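Local coordinates for GARP domain-containing protein (Trypanosoma brucei brucei TREU927, PDB 6XZ6), which binds the complement regulator factor H of the mammalian host as its receptor and increases transmission of trypanosomes to tsetse flies, at residues E9-K14 and T130-A135; V82-A86 and A197-K202; F107-Y111 and Y170-A174; V146-T152 and A177-E182. One frame throughout, in Å; residues are numbered along the deposited sequence.

Contact 1 (E9-K14 and T130-A135)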
loop_
_atom_site.group_PDB
_atom_site.type_symbol
_atom_site.label_atom_id
_atom_site.label_comp_id
_atom_site.label_asym_id
_atom_site.label_seq_id
_atom_site.Cartn_x
_atom_site.Cartn_y
_atom_site.Cartn_z
ATOM N N GLU A 9 -3.799 26.899 7.414
ATOM C CA GLU A 9 -4.298 25.791 8.196
ATOM C C GLU A 9 -5.314 24.938 7.434
ATOM O O GLU A 9 -5.372 23.730 7.638
ATOM C CB GLU A 9 -4.839 26.304 9.536
ATOM C CG GLU A 9 -5.205 25.164 10.485
ATOM C CD GLU A 9 -5.873 25.525 11.791
ATOM O OE1 GLU A 9 -6.370 24.584 12.449
ATOM O OE2 GLU A 9 -5.910 26.729 12.150
ATOM N N LEU A 10 -6.105 25.551 6.543
ATOM C CA LEU A 10 -7.094 24.801 5.732
ATOM C C LEU A 10 -6.371 24.008 4.639
ATOM O O LEU A 10 -6.715 22.851 4.402
ATOM C CB LEU A 10 -8.178 25.727 5.150
ATOM C CG LEU A 10 -9.327 25.107 4.348
ATOM C CD1 LEU A 10 -9.975 23.855 5.074
ATOM C CD2 LEU A 10 -10.346 26.121 4.073
ATOM N N GLU A 11 -5.332 24.610 4.019
ATOM C CA GLU A 11 -4.483 23.959 3.011
ATOM C C GLU A 11 -3.752 22.789 3.639
ATOM O O GLU A 11 -3.723 21.714 3.039
ATOM C CB GLU A 11 -3.503 24.952 2.330
ATOM C CG GLU A 11 -4.083 25.648 1.102
ATOM C CD GLU A 11 -5.072 24.860 0.239
ATOM O OE1 GLU A 11 -6.276 25.215 0.240
ATOM O OE2 GLU A 11 -4.646 23.881 -0.423
ATOM N N GLN A 12 -3.234 22.984 4.879
ATOM C CA GLN A 12 -2.533 21.957 5.677
ATOM C C GLN A 12 -3.451 20.818 6.097
ATOM O O GLN A 12 -3.008 19.681 6.095
ATOM C CB GLN A 12 -1.896 22.556 6.945
ATOM C CG GLN A 12 -0.680 23.444 6.709
ATOM C CD GLN A 12 -0.334 24.267 7.923
ATOM O OE1 GLN A 12 -0.785 24.031 9.062
ATOM N NE2 GLN A 12 0.480 25.255 7.691
ATOM N N THR A 13 -4.690 21.122 6.531
ATOM C CA THR A 13 -5.648 20.111 7.010
ATOM C C THR A 13 -6.089 19.211 5.839
ATOM O O THR A 13 -6.199 18.010 6.022
ATOM C CB THR A 13 -6.800 20.770 7.805
ATOM O OG1 THR A 13 -6.226 21.528 8.859
ATOM C CG2 THR A 13 -7.760 19.750 8.418
ATOM N N LYS A 14 -6.272 19.805 4.632
ATOM C CA LYS A 14 -6.618 19.131 3.391
ATOM C C LYS A 14 -5.508 18.146 2.999
ATOM O O LYS A 14 -5.818 17.032 2.613
ATOM C CB LYS A 14 -6.821 20.170 2.276
ATOM C CG LYS A 14 -8.231 20.755 2.171
ATOM C CD LYS A 14 -8.249 21.909 1.217
ATOM C CE LYS A 14 -9.632 22.335 0.797
ATOM N NZ LYS A 14 -9.592 23.470 -0.183
ATOM N N THR A 130 -14.912 25.449 9.462
ATOM C CA THR A 130 -14.652 24.822 8.152
ATOM C C THR A 130 -13.526 23.774 8.310
ATOM O O THR A 130 -13.676 22.635 7.875
ATOM C CB THR A 130 -14.232 25.886 7.136
ATOM O OG1 THR A 130 -15.249 26.870 7.035
ATOM C CG2 THR A 130 -13.920 25.310 5.761
ATOM N N ILE A 131 -12.401 24.173 8.935
ATOM C CA ILE A 131 -11.246 23.310 9.237
ATOM C C ILE A 131 -11.675 22.131 10.144
ATOM O O ILE A 131 -11.339 20.993 9.830
ATOM C CB ILE A 131 -10.067 24.142 9.830
ATOM C CG1 ILE A 131 -9.615 25.244 8.833
ATOM C CG2 ILE A 131 -8.894 23.242 10.255
ATOM C CD1 ILE A 131 -8.860 26.447 9.440
ATOM N N LYS A 132 -12.448 22.398 11.228
ATOM C CA LYS A 132 -12.972 21.381 12.163
ATOM C C LYS A 132 -13.921 20.450 11.419
ATOM O O LYS A 132 -13.924 19.246 11.706
ATOM C CB LYS A 132 -13.757 22.013 13.319
ATOM C CG LYS A 132 -12.939 22.570 14.442
ATOM C CD LYS A 132 -13.888 23.080 15.527
ATOM C CE LYS A 132 -13.156 23.871 16.591
ATOM N NZ LYS A 132 -14.053 24.861 17.248
ATOM N N GLN A 133 -14.717 21.012 10.453
ATOM C CA GLN A 133 -15.675 20.215 9.677
ATOM C C GLN A 133 -14.992 19.282 8.695
ATOM O O GLN A 133 -15.425 18.136 8.563
ATOM C CB GLN A 133 -16.685 21.092 8.955
ATOM C CG GLN A 133 -17.774 20.303 8.274
ATOM C CD GLN A 133 -18.466 21.121 7.257
ATOM O OE1 GLN A 133 -17.939 21.407 6.181
ATOM N NE2 GLN A 133 -19.653 21.522 7.592
ATOM N N LEU A 134 -13.929 19.769 8.013
ATOM C CA LEU A 134 -13.156 18.983 7.048
ATOM C C LEU A 134 -12.480 17.791 7.733
ATOM O O LEU A 134 -12.588 16.675 7.232
ATOM C CB LEU A 134 -12.146 19.866 6.291
ATOM C CG LEU A 134 -11.009 19.132 5.582
ATOM C CD1 LEU A 134 -11.450 18.539 4.274
ATOM C CD2 LEU A 134 -9.844 20.037 5.355
ATOM N N ALA A 135 -11.823 18.033 8.899
ATOM C CA ALA A 135 -11.140 17.017 9.699
ATOM C C ALA A 135 -12.121 15.998 10.336
ATOM O O ALA A 135 -11.760 14.824 10.463
ATOM C CB ALA A 135 -10.300 17.678 10.761
#
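I131 lays its two branches over the near side of helix 4-61, filling the space between E9, L10 and T13. The pair illustrates parallel helix packing at the end of a helical bundle: the short helix 129-137 runs beside helix 4-61 in the same direction, the segment axes 1° apart in heading and 9.9 Å from each other at closest approach. From I131, CG2 meets the hydroxyl of T13 (OG1, 3.5 Å), while CD1 touches E9 CB, CG and CD, the two side chains crossing at about a right angle. One turn further on, L134 brings a single methyl, CD2, against three partners: L10 CD1 at 3.8 Å, T13 CG2 at 3.7 Å and K14 CG at 3.6 Å. T13 serves both layers because its OG1 sits beside its own backbone N (chi1 -56°), which turns the methyl to L134 and A135 and lets the hydroxyl donate back to E9 O at 2.7 Å. No hydrogen bond spans the two segments. The carboxylate of E9, whose OE1 accepts from G127 N, also forms a salt bridge to R16 of the complement factor H chain, and Q12 donates to E18 O of that same chain, so the helix 4-61 side of the contact borders factor H. Covalent reinforcement comes from the C17-C138 disulfide, which links helix 4-61 to the residue just after helix 129-137. E9 O takes two bonds from one residue, T13 N and T13 OG1 arriving from opposite faces of its carbonyl plane.

Contact 2 (V82-A86 and A197-K202)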
loop_
_atom_site.group_PDB
_atom_site.type_symbol
_atom_site.label_atom_id
_atom_site.label_comp_id
_atom_site.label_asym_id
_atom_site.label_seq_id
_atom_site.Cartn_x
_atom_site.Cartn_y
_atom_site.Cartn_z
ATOM N N VAL A 82 5.799 -27.069 -20.172
ATOM C CA VAL A 82 5.618 -25.619 -20.305
ATOM C C VAL A 82 4.613 -25.107 -19.261
ATOM O O VAL A 82 4.871 -24.074 -18.645
ATOM C CB VAL A 82 5.281 -25.180 -21.750
ATOM C CG1 VAL A 82 4.802 -23.728 -21.808
ATOM C CG2 VAL A 82 6.484 -25.386 -22.671
ATOM N N ALA A 83 3.519 -25.861 -19.005
ATOM C CA ALA A 83 2.527 -25.532 -17.973
ATOM C C ALA A 83 3.186 -25.581 -16.591
ATOM O O ALA A 83 3.046 -24.630 -15.832
ATOM C CB ALA A 83 1.346 -26.481 -18.054
ATOM N N TYR A 84 3.980 -26.627 -16.300
ATOM C CA TYR A 84 4.760 -26.745 -15.047
ATOM C C TYR A 84 5.708 -25.541 -14.834
ATOM O O TYR A 84 5.728 -24.954 -13.752
ATOM C CB TYR A 84 5.572 -28.056 -14.980
ATOM C CG TYR A 84 6.521 -28.078 -13.802
ATOM C CD1 TYR A 84 6.042 -28.145 -12.498
ATOM C CD2 TYR A 84 7.899 -27.936 -13.987
ATOM C CE1 TYR A 84 6.910 -28.095 -11.405
ATOM C CE2 TYR A 84 8.775 -27.860 -12.898
ATOM C CZ TYR A 84 8.278 -27.973 -11.611
ATOM O OH TYR A 84 9.141 -27.941 -10.538
ATOM N N GLU A 85 6.494 -25.195 -15.861
ATOM C CA GLU A 85 7.454 -24.090 -15.826
ATOM C C GLU A 85 6.797 -22.750 -15.602
ATOM O O GLU A 85 7.369 -21.927 -14.924
ATOM C CB GLU A 85 8.317 -24.078 -17.080
ATOM C CG GLU A 85 9.151 -25.339 -17.257
ATOM C CD GLU A 85 9.987 -25.393 -18.519
ATOM O OE1 GLU A 85 9.625 -24.718 -19.512
ATOM O OE2 GLU A 85 11.017 -26.108 -18.511
ATOM N N ALA A 86 5.589 -22.531 -16.143
ATOM C CA ALA A 86 4.798 -21.309 -15.956
ATOM C C ALA A 86 4.278 -21.237 -14.522
ATOM O O ALA A 86 4.272 -20.160 -13.945
ATOM C CB ALA A 86 3.640 -21.267 -16.942
ATOM N N ALA A 197 -0.326 -18.505 -19.321
ATOM C CA ALA A 197 0.681 -19.306 -20.012
ATOM C C ALA A 197 0.506 -20.796 -19.688
ATOM O O ALA A 197 0.572 -21.615 -20.610
ATOM C CB ALA A 197 2.065 -18.839 -19.609
ATOM N N ALA A 198 0.238 -21.139 -18.400
ATOM C CA ALA A 198 -0.004 -22.514 -17.955
ATOM C C ALA A 198 -1.336 -23.052 -18.501
ATOM O O ALA A 198 -1.391 -24.200 -18.905
ATOM C CB ALA A 198 0.033 -22.601 -16.441
ATOM N N ASP A 199 -2.385 -22.226 -18.563
ATOM C CA ASP A 199 -3.697 -22.625 -19.098
ATOM C C ASP A 199 -3.608 -22.990 -20.566
ATOM O O ASP A 199 -4.097 -24.050 -20.953
ATOM C CB ASP A 199 -4.745 -21.513 -18.889
ATOM C CG ASP A 199 -5.376 -21.488 -17.507
ATOM O OD1 ASP A 199 -5.494 -22.575 -16.882
ATOM O OD2 ASP A 199 -5.777 -20.389 -17.055
ATOM N N ASP A 200 -2.951 -22.126 -21.365
ATOM C CA ASP A 200 -2.726 -22.299 -22.805
ATOM C C ASP A 200 -2.001 -23.620 -23.095
ATOM O O ASP A 200 -2.388 -24.328 -24.026
ATOM C CB ASP A 200 -1.900 -21.121 -23.379
ATOM C CG ASP A 200 -2.538 -19.729 -23.350
ATOM O OD1 ASP A 200 -3.723 -19.613 -22.938
ATOM O OD2 ASP A 200 -1.850 -18.755 -23.726
ATOM N N ALA A 201 -0.957 -23.943 -22.288
ATOM C CA ALA A 201 -0.162 -25.163 -22.381
ATOM C C ALA A 201 -0.998 -26.379 -21.977
ATOM O O ALA A 201 -0.934 -27.387 -22.667
ATOM C CB ALA A 201 1.088 -25.052 -21.518
ATOM N N LYS A 202 -1.787 -26.292 -20.876
ATOM C CA LYS A 202 -2.700 -27.355 -20.412
ATOM C C LYS A 202 -3.638 -27.739 -21.569
ATOM O O LYS A 202 -3.795 -28.921 -21.869
ATOM C CB LYS A 202 -3.539 -26.871 -19.201
ATOM C CG LYS A 202 -4.837 -27.669 -18.972
ATOM C CD LYS A 202 -5.872 -26.926 -18.139
ATOM C CE LYS A 202 -6.768 -26.025 -18.959
ATOM N NZ LYS A 202 -7.625 -25.172 -18.091
#
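A83 and A201 touch methyl to methyl, their CB atoms 3.8 Å apart, with the A201 methyl also resting on A83 N at 3.6 Å. Around them the same methyl-on-backbone packing recurs: A83 CB lies against A198 O at 3.7 Å, and A86 CB against A198 N at 3.7 Å. Such close antiparallel packing of alanine-rich helices is of the kind found in Alacoils. Here the segment axes approach to 7.8 Å and their directions differ by 166°, a spacing in keeping with the small side chains between them. A83 and A198 lie level with each other, and their CA atoms are 3.9 Å apart, so main chain nearly meets main chain. A86 then fits between A197 and A198, meeting the CB of each at 3.9 Å. Only V82 adds a longer side chain, and CG1, set anti to its own N (chi1 168°), swings along the helix to touch A201 CB.

Further out, the bond network stays within each helix, since no hydrogen bond joins the segments. Helix 4-61 packs against the 197-202 segment: A47 lies on A198, D199 and K202, and E50 touches K202 as well. That lysine reaches away from the 82-86 segment and folds back along its own helix toward D199. The aspartate also lies near the like-charged E43, so the lysine probably offsets some of the repulsion there. Its link is a salt bridge one turn back, from K202 NZ to D199 OD1 at 3.6 Å.

Contact 3 (F107-Y111 and Y170-A174)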
loop_
_atom_site.group_PDB
_atom_site.type_symbol
_atom_site.label_atom_id
_atom_site.label_comp_id
_atom_site.label_asym_id
_atom_site.label_seq_id
_atom_site.Cartn_x
_atom_site.Cartn_y
_atom_site.Cartn_z
ATOM N N PHE A 107 4.742 0.421 5.980
ATOM C CA PHE A 107 4.692 1.840 5.685
ATOM C C PHE A 107 3.394 2.452 6.212
ATOM O O PHE A 107 3.431 3.463 6.919
ATOM C CB PHE A 107 4.860 2.065 4.174
ATOM C CG PHE A 107 4.528 3.443 3.681
ATOM C CD1 PHE A 107 5.281 4.542 4.084
ATOM C CD2 PHE A 107 3.458 3.651 2.817
ATOM C CE1 PHE A 107 4.969 5.823 3.628
ATOM C CE2 PHE A 107 3.158 4.930 2.350
ATOM C CZ PHE A 107 3.903 6.006 2.772
ATOM N N GLU A 108 2.252 1.817 5.898
ATOM C CA GLU A 108 0.938 2.269 6.334
ATOM C C GLU A 108 0.897 2.244 7.862
ATOM O O GLU A 108 0.412 3.186 8.484
ATOM C CB GLU A 108 -0.147 1.387 5.702
ATOM C CG GLU A 108 -1.561 1.679 6.181
ATOM C CD GLU A 108 -2.073 1.047 7.472
ATOM O OE1 GLU A 108 -1.411 0.113 7.991
ATOM O OE2 GLU A 108 -3.148 1.489 7.957
ATOM N N SER A 109 1.412 1.178 8.461
ATOM C CA SER A 109 1.458 1.006 9.908
ATOM C C SER A 109 2.244 2.123 10.597
ATOM O O SER A 109 1.818 2.614 11.632
ATOM C CB SER A 109 2.020 -0.364 10.265
ATOM O OG SER A 109 2.521 -0.342 11.588
ATOM N N GLU A 110 3.349 2.548 9.999
ATOM C CA GLU A 110 4.232 3.599 10.512
ATOM C C GLU A 110 3.567 4.962 10.598
ATOM O O GLU A 110 3.890 5.728 11.517
ATOM C CB GLU A 110 5.475 3.718 9.613
ATOM C CG GLU A 110 6.703 4.289 10.307
ATOM C CD GLU A 110 7.852 4.684 9.393
ATOM O OE1 GLU A 110 7.889 4.221 8.228
ATOM O OE2 GLU A 110 8.705 5.489 9.831
ATOM N N TYR A 111 2.670 5.281 9.629
ATOM C CA TYR A 111 2.067 6.612 9.524
ATOM C C TYR A 111 0.562 6.753 9.717
ATOM O O TYR A 111 0.145 7.868 10.010
ATOM C CB TYR A 111 2.431 7.225 8.162
ATOM C CG TYR A 111 3.904 7.517 8.017
ATOM C CD1 TYR A 111 4.473 8.639 8.614
ATOM C CD2 TYR A 111 4.736 6.667 7.302
ATOM C CE1 TYR A 111 5.832 8.918 8.489
ATOM C CE2 TYR A 111 6.104 6.909 7.209
ATOM C CZ TYR A 111 6.647 8.039 7.806
ATOM O OH TYR A 111 7.981 8.327 7.698
ATOM N N TYR A 170 8.378 11.750 5.745
ATOM C CA TYR A 170 7.226 11.099 5.101
ATOM C C TYR A 170 7.410 11.065 3.594
ATOM O O TYR A 170 7.221 10.008 3.014
ATOM C CB TYR A 170 5.870 11.735 5.463
ATOM C CG TYR A 170 4.725 11.088 4.715
ATOM C CD1 TYR A 170 4.266 9.816 5.064
ATOM C CD2 TYR A 170 4.169 11.694 3.597
ATOM C CE1 TYR A 170 3.254 9.181 4.336
ATOM C CE2 TYR A 170 3.174 11.061 2.849
ATOM C CZ TYR A 170 2.730 9.796 3.216
ATOM O OH TYR A 170 1.733 9.178 2.497
ATOM N N LEU A 171 7.826 12.173 2.966
ATOM C CA LEU A 171 8.113 12.202 1.524
ATOM C C LEU A 171 9.158 11.126 1.136
ATOM O O LEU A 171 8.923 10.370 0.190
ATOM C CB LEU A 171 8.584 13.608 1.068
ATOM C CG LEU A 171 9.116 13.750 -0.374
ATOM C CD1 LEU A 171 8.010 13.450 -1.429
ATOM C CD2 LEU A 171 9.740 15.114 -0.601
ATOM N N GLN A 172 10.283 11.044 1.866
ATOM C CA GLN A 172 11.330 10.073 1.589
ATOM C C GLN A 172 10.771 8.649 1.595
ATOM O O GLN A 172 10.992 7.917 0.645
ATOM C CB GLN A 172 12.494 10.251 2.570
ATOM C CG GLN A 172 13.265 11.586 2.422
ATOM C CD GLN A 172 14.377 11.850 3.456
ATOM O OE1 GLN A 172 14.579 11.115 4.454
ATOM N NE2 GLN A 172 15.134 12.932 3.234
ATOM N N GLU A 173 9.970 8.298 2.611
ATOM C CA GLU A 173 9.298 6.991 2.779
ATOM C C GLU A 173 8.212 6.756 1.752
ATOM O O GLU A 173 8.047 5.615 1.320
ATOM C CB GLU A 173 8.690 6.839 4.195
ATOM C CG GLU A 173 9.670 7.043 5.337
ATOM C CD GLU A 173 10.434 5.845 5.849
ATOM O OE1 GLU A 173 10.480 5.678 7.091
ATOM O OE2 GLU A 173 11.016 5.099 5.022
ATOM N N ALA A 174 7.429 7.802 1.394
ATOM C CA ALA A 174 6.352 7.697 0.402
ATOM C C ALA A 174 6.926 7.461 -0.978
ATOM O O ALA A 174 6.263 6.837 -1.804
ATOM C CB ALA A 174 5.510 8.943 0.402
#
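Y170 holds its CG anti to its backbone N (chi1 177°) and Y111 sets its own CG beside the backbone N (chi1 -66°), and these two choices bring the edge of one ring against the face of the other. The result is a T-shaped stack inside an aromatic cluster, in an antiparallel helical bundle where helices 67-125 and 165-208 run in opposite directions. The two ring planes are 82° apart and the centroids 5.0 Å. Y170 CD1 stands over the centre of the Y111 ring, 3.7 Å from Y111 CD1.

F107 completes the cluster differently. Its plane is nearly parallel to that of Y170 but slid so far that the rings barely overlap; the closest atoms are F107 CZ and Y170 CE1, 3.6 Å apart, and F107 CZ also reaches A174 CB at 4.1 Å. F115 adds a further edge-to-face partner to Y170, while L23 and V19 of helix 4-61 and A155 of helix 148-161 close round the cluster.

The border is polar. E173 bends at chi2 and brings its carboxylate near that of E110, two acceptors that probably repel one another where both are charged; K34 of the complement factor H chain packs on E110. Y111 lays its hydroxyl end beside the E173 side chain, and its OH is hydrogen-bonded to E169 OE1.

Contact 4 (V146-T152 and A177-E182)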
loop_
_atom_site.group_PDB
_atom_site.type_symbol
_atom_site.label_atom_id
_atom_site.label_comp_id
_atom_site.label_asym_id
_atom_site.label_seq_id
_atom_site.Cartn_x
_atom_site.Cartn_y
_atom_site.Cartn_z
ATOM N N VAL A 146 -5.221 4.144 -5.078
ATOM C CA VAL A 146 -3.858 4.584 -4.789
ATOM C C VAL A 146 -2.980 4.135 -5.969
ATOM O O VAL A 146 -2.907 2.944 -6.320
ATOM C CB VAL A 146 -3.259 4.163 -3.416
ATOM C CG1 VAL A 146 -1.986 4.950 -3.113
ATOM C CG2 VAL A 146 -4.257 4.347 -2.285
ATOM N N THR A 147 -2.370 5.121 -6.619
ATOM C CA THR A 147 -1.433 4.904 -7.708
ATOM C C THR A 147 -0.103 5.410 -7.177
ATOM O O THR A 147 -0.119 6.331 -6.363
ATOM C CB THR A 147 -1.834 5.701 -8.971
ATOM O OG1 THR A 147 -1.909 7.091 -8.663
ATOM C CG2 THR A 147 -3.123 5.207 -9.607
ATOM N N PRO A 148 1.053 4.896 -7.636
ATOM C CA PRO A 148 2.335 5.479 -7.202
ATOM C C PRO A 148 2.444 7.009 -7.341
ATOM O O PRO A 148 2.989 7.640 -6.461
ATOM C CB PRO A 148 3.354 4.751 -8.091
ATOM C CG PRO A 148 2.714 3.428 -8.360
ATOM C CD PRO A 148 1.274 3.793 -8.594
ATOM N N GLU A 149 1.877 7.596 -8.399
ATOM C CA GLU A 149 1.897 9.037 -8.683
ATOM C C GLU A 149 1.056 9.832 -7.682
ATOM O O GLU A 149 1.439 10.955 -7.339
ATOM C CB GLU A 149 1.425 9.345 -10.127
ATOM C CG GLU A 149 1.901 8.363 -11.204
ATOM C CD GLU A 149 1.042 7.120 -11.423
ATOM O OE1 GLU A 149 -0.130 7.275 -11.845
ATOM O OE2 GLU A 149 1.540 5.994 -11.177
ATOM N N ALA A 150 -0.096 9.280 -7.237
ATOM C CA ALA A 150 -0.974 9.937 -6.255
ATOM C C ALA A 150 -0.302 9.948 -4.894
ATOM O O ALA A 150 -0.407 10.933 -4.170
ATOM C CB ALA A 150 -2.309 9.217 -6.160
ATOM N N LEU A 151 0.397 8.862 -4.551
ATOM C CA LEU A 151 1.132 8.739 -3.303
ATOM C C LEU A 151 2.227 9.814 -3.191
ATOM O O LEU A 151 2.274 10.482 -2.165
ATOM C CB LEU A 151 1.715 7.318 -3.191
ATOM C CG LEU A 151 2.004 6.734 -1.821
ATOM C CD1 LEU A 151 0.778 6.743 -0.917
ATOM C CD2 LEU A 151 2.439 5.323 -1.973
ATOM N N THR A 152 3.067 10.029 -4.237
ATOM C CA THR A 152 4.163 11.019 -4.229
ATOM C C THR A 152 3.650 12.452 -4.312
ATOM O O THR A 152 4.236 13.345 -3.694
ATOM C CB THR A 152 5.229 10.742 -5.318
ATOM O OG1 THR A 152 4.628 10.772 -6.615
ATOM C CG2 THR A 152 5.935 9.433 -5.139
ATOM N N ALA A 177 7.711 3.781 -1.066
ATOM C CA ALA A 177 6.430 3.083 -1.116
ATOM C C ALA A 177 5.766 3.197 -2.480
ATOM O O ALA A 177 5.125 2.243 -2.911
ATOM C CB ALA A 177 5.517 3.614 -0.042
ATOM N N ALA A 178 5.927 4.345 -3.174
ATOM C CA ALA A 178 5.426 4.511 -4.530
ATOM C C ALA A 178 6.155 3.508 -5.450
ATOM O O ALA A 178 5.502 2.904 -6.292
ATOM C CB ALA A 178 5.655 5.929 -5.005
ATOM N N ASN A 179 7.475 3.257 -5.241
ATOM C CA ASN A 179 8.215 2.258 -6.032
ATOM C C ASN A 179 7.775 0.825 -5.693
ATOM O O ASN A 179 7.670 -0.018 -6.581
ATOM C CB ASN A 179 9.746 2.419 -5.889
ATOM C CG ASN A 179 10.288 3.715 -6.460
ATOM O OD1 ASN A 179 9.799 4.243 -7.475
ATOM N ND2 ASN A 179 11.321 4.261 -5.824
ATOM N N LYS A 180 7.535 0.548 -4.416
ATOM C CA LYS A 180 7.084 -0.753 -3.957
ATOM C C LYS A 180 5.667 -1.040 -4.490
ATOM O O LYS A 180 5.368 -2.171 -4.848
ATOM C CB LYS A 180 7.127 -0.816 -2.424
ATOM C CG LYS A 180 8.254 -1.662 -1.891
ATOM C CD LYS A 180 9.368 -0.873 -1.274
ATOM C CE LYS A 180 10.557 -1.756 -0.972
ATOM N NZ LYS A 180 11.726 -0.966 -0.509
ATOM N N LEU A 181 4.816 -0.011 -4.584
ATOM C CA LEU A 181 3.460 -0.127 -5.106
ATOM C C LEU A 181 3.489 -0.399 -6.609
ATOM O O LEU A 181 2.690 -1.193 -7.072
ATOM C CB LEU A 181 2.635 1.131 -4.748
ATOM C CG LEU A 181 1.151 1.181 -5.143
ATOM C CD1 LEU A 181 0.365 -0.024 -4.605
ATOM C CD2 LEU A 181 0.525 2.444 -4.641
ATOM N N GLU A 182 4.453 0.181 -7.344
ATOM C CA GLU A 182 4.660 -0.015 -8.783
ATOM C C GLU A 182 5.128 -1.446 -9.060
ATOM O O GLU A 182 4.648 -2.072 -9.998
ATOM C CB GLU A 182 5.708 0.979 -9.289
ATOM C CG GLU A 182 5.637 1.277 -10.782
ATOM C CD GLU A 182 6.696 2.237 -11.308
ATOM O OE1 GLU A 182 7.233 3.056 -10.522
ATOM O OE2 GLU A 182 6.983 2.170 -12.526
#
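P148 and A178 form the tight heart of this contact, where the start of helix 148-161 meets helix 165-208 with CA atoms 4.2 Å apart. This is antiparallel packing at a capped helix start, the directions 170° apart and the axes 8.7 Å at their closest. P148 CB rests on A178 O at 3.4 Å, and the A178 methyl in turn fits between P148 O and T152 CG2, each 3.5 Å from A178 CB. On the buried flank L181 brings CD2 against the loop residue V146, 3.9 Å from V146 CG1, while L151 CD2 reaches A177 CB at 4.0 Å. L29 of helix 4-61 packs on both V146 and L181, and L104 and F107 of helix 67-125 lie on A177, so this side belongs to the bundle core.

The solvent side is looser. E182 meets P148 CG with its backbone N and its CB, and its extended chain carries the carboxylate onward to a long, weak ion pair with K186. E149, exposed to solvent, turns its CB away from the other helix, though the end of its side chain bends back nearer.

Just before the proline, T147 is the N-cap. Its CB is directed away from helix 165-208, while its carbonyl carbon still touches L181 CD2. The cap closes the first turn: A150 N donates to T147 OG1 at 3.2 Å, with an N-H...O angle of 149°.

In the fold
Contact 3 is the most buried of the four, and contacts 1, 2 and 4 mix buried with more open residues. Contacts 2 and 3 join the same helices, 67-125 and 165-208; the centres of the two contacts lie about 39 Å apart, on opposite sides of the chain's centre. Alanines permit close approach at one site, while aromatic rings fill a wider axis separation at the other. Contact 4 shares helix 165-208 and touches contact 3 directly, F107 CD2 meeting A177 CB at 3.5 Å. Contact 1, parallel where the others are antiparallel, does not touch them and borders the factor H chain, which also reaches the polar margin of contact 3.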